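Local coordinates for solute-binding protein (Thermoactinomyces vulgaris, PDB 2ZYO) that binds cyclodextrins and maltodextrins, here maltotetraose, and as a lipoprotein of the solute-binding family probably delivers them to a sugar transporter in the membrane, at residues 169-174 with 216-221; 210-215 with 365-370. All blocks are in the same frame, centred on the assembly; numbering follows the deposited sequence.

Contact 1: residues 169-174 with 216-221; sequences FEANNF and QKWFTE. With GLC (alpha-D-glucopyranose), chain B.
Phe169 drives the rim of its ring into the face of Trp218, a T-shaped stack with planes at 90° and centroids 5.0 Å apart, measured to the six-membered ring of the indole. Phe169 CE2 stands over the middle of the indole, 3.6 Å from Trp218 CE2; with chi1 at 77°, Phe169 CG sits between its backbone N and carbonyl carbon, and the ring swings across to the helix. Ala171, small enough to slip in beside both aromatic groups, lays its CB over the rim of the Phe169 ring and 4.1 Å from Trp218 CB. Ala171 CB also meets the end of a second ring, lying 3.8 Å from Phe219 CZ. Phe219 also offers its edge, nearly in plane, to the backbone, Ala171 O lying 3.7 Å from Phe219 CE2. Trp218 NE1 turns elsewhere, bonding to Tyr147 OH.

Beyond this apolar patch the loop folds through a type I turn from Glu170 to Asn173. Asn173 OD1 accepts from O6 of a glucose at 3.0 Å and also from the N of Tyr175, while its ND2 gives a fairly straight bond of 3.1 Å to Glu170 OE1, which fixes the amide's rotation. An alanine at this position would be likely to leave the glucose hydroxyl and Tyr175 N without this acceptor and Glu170 OE1 without the amide donor of Asn173. The arrangement is a sugar-pocket loop between strand 165-169 and helix 174-183, ending in an asparagine N-cap that also holds ligand, its back packed on helix 206-220.

Contact 2: residues 210-215 with 365-370; sequences QGMNEV and NAHTFV
Met212 reaches across to the His367 imidazole, and this sulfur- and CH-to-ring contact is the main feature of the pairing. The sulfur lies almost exactly on the ring normal, Met212 SD being 4.4 Å from the centroid of the His367 ring and 3° off the perpendicular. The methyl carries on over the same face toward the rim, where Met212 CE comes 3.7 Å from His367 ND1. Bends at chi2 (61°) and chi3 (92°) fold the thioether back along the partner helix, and a flexible, polarisable methionine suits a neighbour that is flat and partly polar.

Van der Waals packing fills in around it. Met212 CG touches Val370 CG2 at 3.8 Å, and Met212 CE rests 4.1 Å from Ala366 CB, whose small methyl lets the longer side chain in. Val215 meets the imidazole at about a right angle, with Val215 CG1 3.6 Å from His367 CD2; a branched residue can set both of its methyls against this ring.

The polar atoms of the histidine are satisfied outside the two segments. ND1 bonds to Ile363 O one turn earlier and must therefore carry a proton, while NE2 pairs with Thr177 OG1. Gripped at both nitrogens, the ring is held steady for the methionine.

The two helix segments cross at -54°, their axes 10.5 Å apart at closest approach. Helix 174-183 adds Leu180 and Phe181 against Val215, and Phe174 against His367. Helix 377-394 brings Pro377 and Leu381 to Met212 and Ala380 to Val370, so helices 206-220 and 360-371 meet within a cluster of four.

How the contacts relate
Helix 206-220 serves both contacts with consecutive segments, and the contact centres lie 7 Å apart. They touch directly where the loop of contact 1 lies against contact 2: Ala171 O, a buried carbonyl without a hydrogen-bond partner, is 3.3 Å from Val215 CG1, and Asn172 O is 3.3 Å from His367 CB. Farther along, Gln216 CB packs on Val370 CG1 at 3.7 Å. Contact 1 reaches the sugar itself through Asn173, whereas the His367 side chain of contact 2 stays about 9 Å from a glucose. Helix 360-371 nevertheless joins both to the pocket, for its ligand-lining Asn364 accepts a hydrogen bond from Phe174 N.

Contact 1: residues 169-174 with 216-221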
ATOM      1  N   PHE A 169       3.177  16.408   7.066  1.00  8.63           N
ATOM      2  CA  PHE A 169       2.686  15.316   6.228  1.00  8.71           C
ATOM      3  C   PHE A 169       1.360  15.672   5.569  1.00  8.29           C
ATOM      4  O   PHE A 169       0.796  16.737   5.839  1.00  9.72           O
ATOM      5  CB  PHE A 169       2.621  13.982   7.004  1.00  9.67           C
ATOM      6  CG  PHE A 169       1.450  13.854   7.949  1.00  9.45           C
ATOM      7  CD1 PHE A 169       0.383  13.011   7.638  1.00  9.97           C
ATOM      8  CD2 PHE A 169       1.430  14.537   9.166  1.00 11.30           C
ATOM      9  CE1 PHE A 169      -0.696  12.870   8.508  1.00 10.11           C
ATOM     10  CE2 PHE A 169       0.353  14.401  10.044  1.00 11.78           C
ATOM     11  CZ  PHE A 169      -0.711  13.564   9.713  1.00 10.34           C
ATOM     12  N   GLU A 170       0.881  14.785   4.697  1.00  8.71           N
ATOM     13  CA  GLU A 170      -0.387  14.974   3.994  1.00 10.68           C
ATOM     14  C   GLU A 170      -1.576  14.721   4.915  1.00 10.39           C
ATOM     15  O   GLU A 170      -2.311  13.738   4.749  1.00 11.12           O
ATOM     16  CB  GLU A 170      -0.464  14.059   2.773  1.00 12.69           C
ATOM     17  CG  GLU A 170       0.270  14.571   1.560  1.00 15.82           C
ATOM     18  CD  GLU A 170      -0.122  13.822   0.306  1.00 14.89           C
ATOM     19  OE1 GLU A 170      -1.300  13.913  -0.103  1.00 16.29           O
ATOM     20  OE2 GLU A 170       0.749  13.141  -0.267  1.00 16.50           O
ATOM     21  N   ALA A 171      -1.768  15.628   5.871  1.00  9.63           N
ATOM     22  CA  ALA A 171      -2.805  15.488   6.895  1.00  9.98           C
ATOM     23  C   ALA A 171      -4.220  15.741   6.367  1.00 10.04           C
ATOM     24  O   ALA A 171      -5.190  15.647   7.116  1.00 11.45           O
ATOM     25  CB  ALA A 171      -2.505  16.394   8.089  1.00 12.78           C
ATOM     26  N   ASN A 172      -4.326  16.066   5.081  1.00 11.34           N
ATOM     27  CA  ASN A 172      -5.621  16.224   4.420  1.00 10.46           C
ATOM     28  C   ASN A 172      -5.940  15.053   3.486  1.00 10.66           C
ATOM     29  O   ASN A 172      -6.830  15.139   2.636  1.00 10.47           O
ATOM     30  CB  ASN A 172      -5.685  17.564   3.671  1.00 11.11           C
ATOM     31  CG  ASN A 172      -4.573  17.722   2.639  1.00 12.61           C
ATOM     32  OD1 ASN A 172      -3.716  16.850   2.479  1.00 13.30           O
ATOM     33  ND2 ASN A 172      -4.588  18.847   1.931  1.00 14.13           N
ATOM     34  N   ASN A 173      -5.204  13.960   3.666  1.00 10.38           N
ATOM     35  CA  ASN A 173      -5.332  12.769   2.833  1.00  9.44           C
ATOM     36  C   ASN A 173      -5.542  11.554   3.728  1.00  8.96           C
ATOM     37  O   ASN A 173      -4.670  11.213   4.529  1.00  9.89           O
ATOM     38  CB  ASN A 173      -4.069  12.607   1.975  1.00  9.60           C
ATOM     39  CG  ASN A 173      -4.180  11.491   0.940  1.00  8.97           C
ATOM     40  OD1 ASN A 173      -4.898  10.507   1.124  1.00 11.75           O
ATOM     41  ND2 ASN A 173      -3.436  11.636  -0.153  1.00 11.86           N
ATOM     42  N   PHE A 174      -6.705  10.920   3.590  1.00  8.99           N
ATOM     43  CA  PHE A 174      -7.106   9.788   4.436  1.00  8.98           C
ATOM     44  C   PHE A 174      -6.141   8.604   4.380  1.00  9.25           C
ATOM     45  O   PHE A 174      -6.002   7.867   5.359  1.00  9.04           O
ATOM     46  CB  PHE A 174      -8.528   9.343   4.076  1.00  9.36           C
ATOM     47  CG  PHE A 174      -9.058   8.210   4.919  1.00  9.53           C
ATOM     48  CD1 PHE A 174      -9.248   8.364   6.289  1.00 10.03           C
ATOM     49  CD2 PHE A 174      -9.394   6.993   4.328  1.00 10.64           C
ATOM     50  CE1 PHE A 174      -9.752   7.319   7.063  1.00  9.38           C
ATOM     51  CE2 PHE A 174      -9.900   5.944   5.095  1.00  9.50           C
ATOM     52  CZ  PHE A 174     -10.078   6.108   6.463  1.00 10.43           C
ATOM     53  N   GLN A 216      -7.955  17.657  12.597  1.00 12.03           N
ATOM     54  CA  GLN A 216      -8.204  19.082  12.801  1.00 11.91           C
ATOM     55  C   GLN A 216      -7.079  19.763  13.581  1.00 12.20           C
ATOM     56  O   GLN A 216      -6.660  20.868  13.234  1.00 12.17           O
ATOM     57  CB  GLN A 216      -9.542  19.283  13.515  1.00 11.86           C
ATOM     58  CG  GLN A 216     -10.009  20.730  13.586  1.00 12.89           C
ATOM     59  CD  GLN A 216     -11.355  20.870  14.265  1.00 13.51           C
ATOM     60  OE1 GLN A 216     -11.598  20.281  15.321  1.00 15.43           O
ATOM     61  NE2 GLN A 216     -12.240  21.658  13.663  1.00 17.59           N
ATOM     62  N   LYS A 217      -6.588  19.090  14.622  1.00 11.47           N
ATOM     63  CA  LYS A 217      -5.515  19.625  15.466  1.00 12.41           C
ATOM     64  C   LYS A 217      -4.227  19.913  14.694  1.00 11.39           C
ATOM     65  O   LYS A 217      -3.481  20.830  15.043  1.00 11.80           O
ATOM     66  CB  LYS A 217      -5.237  18.684  16.639  1.00 13.51           C
ATOM     67  CG  LYS A 217      -6.272  18.767  17.753  1.00 17.14           C
ATOM     68  CD  LYS A 217      -6.135  17.614  18.740  1.00 20.08           C
ATOM     69  CE  LYS A 217      -4.846  17.695  19.546  1.00 23.32           C
ATOM     70  NZ  LYS A 217      -4.649  16.465  20.362  1.00 27.51           N
ATOM     71  N   TRP A 218      -3.972  19.138  13.643  1.00 10.99           N
ATOM     72  CA  TRP A 218      -2.792  19.352  12.807  1.00 11.66           C
ATOM     73  C   TRP A 218      -2.831  20.693  12.076  1.00 12.11           C
ATOM     74  O   TRP A 218      -1.789  21.251  11.735  1.00 13.17           O
ATOM     75  CB  TRP A 218      -2.598  18.191  11.828  1.00 12.62           C
ATOM     76  CG  TRP A 218      -1.939  17.024  12.484  1.00 12.16           C
ATOM     77  CD1 TRP A 218      -2.554  15.934  13.029  1.00 13.66           C
ATOM     78  CD2 TRP A 218      -0.533  16.843  12.697  1.00 12.07           C
ATOM     79  NE1 TRP A 218      -1.617  15.077  13.559  1.00 12.93           N
ATOM     80  CE2 TRP A 218      -0.370  15.611  13.369  1.00 12.47           C
ATOM     81  CE3 TRP A 218       0.603  17.597  12.377  1.00 10.07           C
ATOM     82  CZ2 TRP A 218       0.888  15.116  13.732  1.00 11.80           C
ATOM     83  CZ3 TRP A 218       1.856  17.103  12.739  1.00  9.59           C
ATOM     84  CH2 TRP A 218       1.985  15.873  13.409  1.00 10.93           C
ATOM     85  N   PHE A 219      -4.035  21.217  11.869  1.00 12.45           N
ATOM     86  CA  PHE A 219      -4.208  22.493  11.186  1.00 13.07           C
ATOM     87  C   PHE A 219      -4.443  23.646  12.161  1.00 14.61           C
ATOM     88  O   PHE A 219      -3.953  24.754  11.938  1.00 17.78           O
ATOM     89  CB  PHE A 219      -5.319  22.388  10.135  1.00 11.98           C
ATOM     90  CG  PHE A 219      -5.014  21.394   9.050  1.00 10.56           C
ATOM     91  CD1 PHE A 219      -4.250  21.768   7.950  1.00 10.97           C
ATOM     92  CD2 PHE A 219      -5.455  20.076   9.147  1.00 11.24           C
ATOM     93  CE1 PHE A 219      -3.946  20.849   6.951  1.00 12.44           C
ATOM     94  CE2 PHE A 219      -5.153  19.150   8.151  1.00 12.77           C
ATOM     95  CZ  PHE A 219      -4.398  19.536   7.052  1.00 12.85           C
ATOM     96  N   THR A 220      -5.161  23.375  13.249  1.00 13.48           N
ATOM     97  CA  THR A 220      -5.481  24.403  14.249  1.00 14.54           C
ATOM     98  C   THR A 220      -4.374  24.626  15.286  1.00 15.90           C
ATOM     99  O   THR A 220      -4.232  25.732  15.817  1.00 19.42           O
ATOM    100  CB  THR A 220      -6.792  24.086  14.995  1.00 14.85           C
ATOM    101  OG1 THR A 220      -6.679  22.812  15.641  1.00 14.73           O
ATOM    102  CG2 THR A 220      -7.979  24.071  14.033  1.00 14.95           C
ATOM    103  N   GLU A 221      -3.604  23.579  15.581  1.00 14.44           N
ATOM    104  CA  GLU A 221      -2.542  23.665  16.591  1.00 14.46           C
ATOM    105  C   GLU A 221      -1.133  23.488  16.023  1.00 14.48           C
ATOM    106  O   GLU A 221      -0.194  24.151  16.469  1.00 14.54           O
ATOM    107  CB  GLU A 221      -2.778  22.651  17.715  1.00 14.44           C
ATOM    108  CG  GLU A 221      -4.048  22.880  18.530  1.00 17.63           C
ATOM    109  CD  GLU A 221      -4.193  21.893  19.677  1.00 19.70           C
ATOM    110  OE1 GLU A 221      -3.163  21.472  20.248  1.00 22.17           O
ATOM    111  OE2 GLU A 221      -5.341  21.541  20.014  1.00 22.14           O
TER
HETATM  112  C1  GLC B   2      -4.043   5.881  -2.010  1.00 46.39           C
HETATM  113  C2  GLC B   2      -4.913   5.022  -2.930  1.00 46.53           C
HETATM  114  C3  GLC B   2      -5.583   5.900  -3.984  1.00 46.74           C
HETATM  115  C4  GLC B   2      -6.374   7.024  -3.310  1.00 46.93           C
HETATM  116  C5  GLC B   2      -5.460   7.809  -2.361  1.00 46.61           C
HETATM  117  C6  GLC B   2      -6.211   8.853  -1.560  1.00 46.31           C
HETATM  118  O2  GLC B   2      -4.111   4.041  -3.567  1.00 46.51           O
HETATM  119  O3  GLC B   2      -6.450   5.113  -4.785  1.00 47.80           O
HETATM  120  O4  GLC B   2      -6.901   7.898  -4.297  1.00 47.23           O
HETATM  121  O5  GLC B   2      -4.827   6.916  -1.416  1.00 46.58           O
HETATM  122  O6  GLC B   2      -5.673  10.148  -1.779  1.00 46.84           O

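Contact 2: residues 210-215 with 365-370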
ATOM      1  N   GLN A 210     -13.694  11.280  16.494  1.00  9.41           N
ATOM      2  CA  GLN A 210     -12.494  11.424  17.326  1.00  9.64           C
ATOM      3  C   GLN A 210     -11.215  11.418  16.486  1.00  9.77           C
ATOM      4  O   GLN A 210     -10.263  12.143  16.789  1.00 11.07           O
ATOM      5  CB  GLN A 210     -12.435  10.343  18.412  1.00  9.90           C
ATOM      6  CG  GLN A 210     -13.633  10.338  19.366  1.00 12.30           C
ATOM      7  CD  GLN A 210     -13.808  11.648  20.112  1.00 13.84           C
ATOM      8  OE1 GLN A 210     -14.830  12.324  19.974  1.00 17.83           O
ATOM      9  NE2 GLN A 210     -12.812  12.016  20.902  1.00 15.15           N
ATOM     10  N   GLY A 211     -11.201  10.597  15.437  1.00  8.81           N
ATOM     11  CA  GLY A 211     -10.088  10.558  14.490  1.00  9.31           C
ATOM     12  C   GLY A 211      -9.934  11.873  13.744  1.00  8.04           C
ATOM     13  O   GLY A 211      -8.830  12.411  13.642  1.00  8.06           O
ATOM     14  N   MET A 212     -11.048  12.396  13.232  1.00  8.86           N
ATOM     15  CA  MET A 212     -11.046  13.672  12.508  1.00  8.84           C
ATOM     16  C   MET A 212     -10.716  14.855  13.426  1.00  9.24           C
ATOM     17  O   MET A 212     -10.190  15.873  12.969  1.00  9.30           O
ATOM     18  CB  MET A 212     -12.383  13.890  11.784  1.00  8.89           C
ATOM     19  CG  MET A 212     -12.429  15.122  10.872  1.00  9.33           C
ATOM     20  SD  MET A 212     -11.234  15.104   9.513  1.00 11.22           S
ATOM     21  CE  MET A 212     -12.219  14.366   8.216  1.00 11.64           C
ATOM     22  N   ASN A 213     -11.026  14.721  14.715  1.00  9.95           N
ATOM     23  CA  ASN A 213     -10.623  15.726  15.699  1.00  9.87           C
ATOM     24  C   ASN A 213      -9.103  15.842  15.795  1.00 11.40           C
ATOM     25  O   ASN A 213      -8.567  16.934  16.001  1.00 11.48           O
ATOM     26  CB  ASN A 213     -11.207  15.415  17.079  1.00 10.93           C
ATOM     27  CG  ASN A 213     -12.690  15.724  17.177  1.00 12.30           C
ATOM     28  OD1 ASN A 213     -13.279  16.320  16.279  1.00 13.32           O
ATOM     29  ND2 ASN A 213     -13.301  15.313  18.278  1.00 13.72           N
ATOM     30  N   GLU A 214      -8.415  14.710  15.647  1.00 11.54           N
ATOM     31  CA  GLU A 214      -6.954  14.701  15.623  1.00 12.42           C
ATOM     32  C   GLU A 214      -6.438  15.366  14.349  1.00 12.00           C
ATOM     33  O   GLU A 214      -5.505  16.166  14.398  1.00 13.08           O
ATOM     34  CB  GLU A 214      -6.402  13.276  15.741  1.00 14.05           C
ATOM     35  CG  GLU A 214      -6.692  12.588  17.073  1.00 18.38           C
ATOM     36  CD  GLU A 214      -5.723  12.966  18.190  1.00 21.62           C
ATOM     37  OE1 GLU A 214      -5.149  14.077  18.161  1.00 20.13           O
ATOM     38  OE2 GLU A 214      -5.541  12.141  19.113  1.00 25.12           O
ATOM     39  N   VAL A 215      -7.056  15.033  13.216  1.00 11.12           N
ATOM     40  CA  VAL A 215      -6.742  15.661  11.929  1.00 11.55           C
ATOM     41  C   VAL A 215      -6.846  17.186  12.033  1.00 11.05           C
ATOM     42  O   VAL A 215      -5.933  17.910  11.623  1.00 11.34           O
ATOM     43  CB  VAL A 215      -7.670  15.133  10.799  1.00 11.25           C
ATOM     44  CG1 VAL A 215      -7.501  15.945   9.515  1.00 12.98           C
ATOM     45  CG2 VAL A 215      -7.411  13.651  10.542  1.00 11.53           C
ATOM     46  N   ASN A 365     -12.061  15.159   0.668  1.00 13.58           N
ATOM     47  CA  ASN A 365     -12.762  16.440   0.666  1.00 12.79           C
ATOM     48  C   ASN A 365     -13.174  16.839   2.078  1.00 12.89           C
ATOM     49  O   ASN A 365     -13.039  18.000   2.464  1.00 13.51           O
ATOM     50  CB  ASN A 365     -13.983  16.395  -0.257  1.00 13.82           C
ATOM     51  CG  ASN A 365     -13.609  16.387  -1.729  1.00 15.61           C
ATOM     52  OD1 ASN A 365     -12.439  16.519  -2.094  1.00 17.50           O
ATOM     53  ND2 ASN A 365     -14.611  16.233  -2.586  1.00 16.16           N
ATOM     54  N   ALA A 366     -13.660  15.865   2.847  1.00 11.38           N
ATOM     55  CA  ALA A 366     -14.003  16.075   4.252  1.00 11.54           C
ATOM     56  C   ALA A 366     -12.799  16.562   5.061  1.00 11.02           C
ATOM     57  O   ALA A 366     -12.936  17.441   5.909  1.00 12.07           O
ATOM     58  CB  ALA A 366     -14.580  14.803   4.860  1.00 10.62           C
ATOM     59  N   HIS A 367     -11.625  15.991   4.787  1.00 10.55           N
ATOM     60  CA  HIS A 367     -10.375  16.461   5.387  1.00  9.89           C
ATOM     61  C   HIS A 367     -10.109  17.928   5.045  1.00 10.90           C
ATOM     62  O   HIS A 367      -9.744  18.714   5.919  1.00 11.39           O
ATOM     63  CB  HIS A 367      -9.192  15.604   4.932  1.00 10.56           C
ATOM     64  CG  HIS A 367      -9.042  14.319   5.686  1.00  9.81           C
ATOM     65  ND1 HIS A 367      -9.928  13.272   5.559  1.00 10.27           N
ATOM     66  CD2 HIS A 367      -8.094  13.906   6.562  1.00  9.66           C
ATOM     67  CE1 HIS A 367      -9.539  12.273   6.332  1.00  9.60           C
ATOM     68  NE2 HIS A 367      -8.430  12.631   6.951  1.00 10.38           N
ATOM     69  N   THR A 368     -10.296  18.282   3.773  1.00 12.21           N
ATOM     70  CA  THR A 368     -10.097  19.654   3.300  1.00 13.46           C
ATOM     71  C   THR A 368     -11.043  20.637   3.993  1.00 13.95           C
ATOM     72  O   THR A 368     -10.605  21.688   4.466  1.00 12.66           O
ATOM     73  CB  THR A 368     -10.236  19.746   1.762  1.00 15.13           C
ATOM     74  OG1 THR A 368      -9.171  19.013   1.150  1.00 16.06           O
ATOM     75  CG2 THR A 368     -10.168  21.191   1.282  1.00 15.12           C
ATOM     76  N   PHE A 369     -12.327  20.286   4.066  1.00 14.05           N
ATOM     77  CA  PHE A 369     -13.321  21.161   4.696  1.00 14.54           C
ATOM     78  C   PHE A 369     -13.007  21.402   6.173  1.00 14.99           C
ATOM     79  O   PHE A 369     -13.184  22.513   6.678  1.00 13.86           O
ATOM     80  CB  PHE A 369     -14.747  20.613   4.524  1.00 14.41           C
ATOM     81  CG  PHE A 369     -15.167  20.433   3.086  1.00 16.87           C
ATOM     82  CD1 PHE A 369     -14.840  21.383   2.117  1.00 19.04           C
ATOM     83  CD2 PHE A 369     -15.908  19.321   2.705  1.00 16.99           C
ATOM     84  CE1 PHE A 369     -15.230  21.212   0.790  1.00 21.17           C
ATOM     85  CE2 PHE A 369     -16.305  19.143   1.382  1.00 18.94           C
ATOM     86  CZ  PHE A 369     -15.966  20.089   0.424  1.00 20.96           C
ATOM     87  N   VAL A 370     -12.526  20.362   6.853  1.00 13.40           N
ATOM     88  CA  VAL A 370     -12.107  20.473   8.252  1.00 13.04           C
ATOM     89  C   VAL A 370     -10.835  21.319   8.386  1.00 13.95           C
ATOM     90  O   VAL A 370     -10.771  22.217   9.231  1.00 14.22           O
ATOM     91  CB  VAL A 370     -11.919  19.075   8.908  1.00 12.42           C
ATOM     92  CG1 VAL A 370     -11.316  19.196  10.301  1.00 11.70           C
ATOM     93  CG2 VAL A 370     -13.247  18.344   8.983  1.00 12.38           C
TER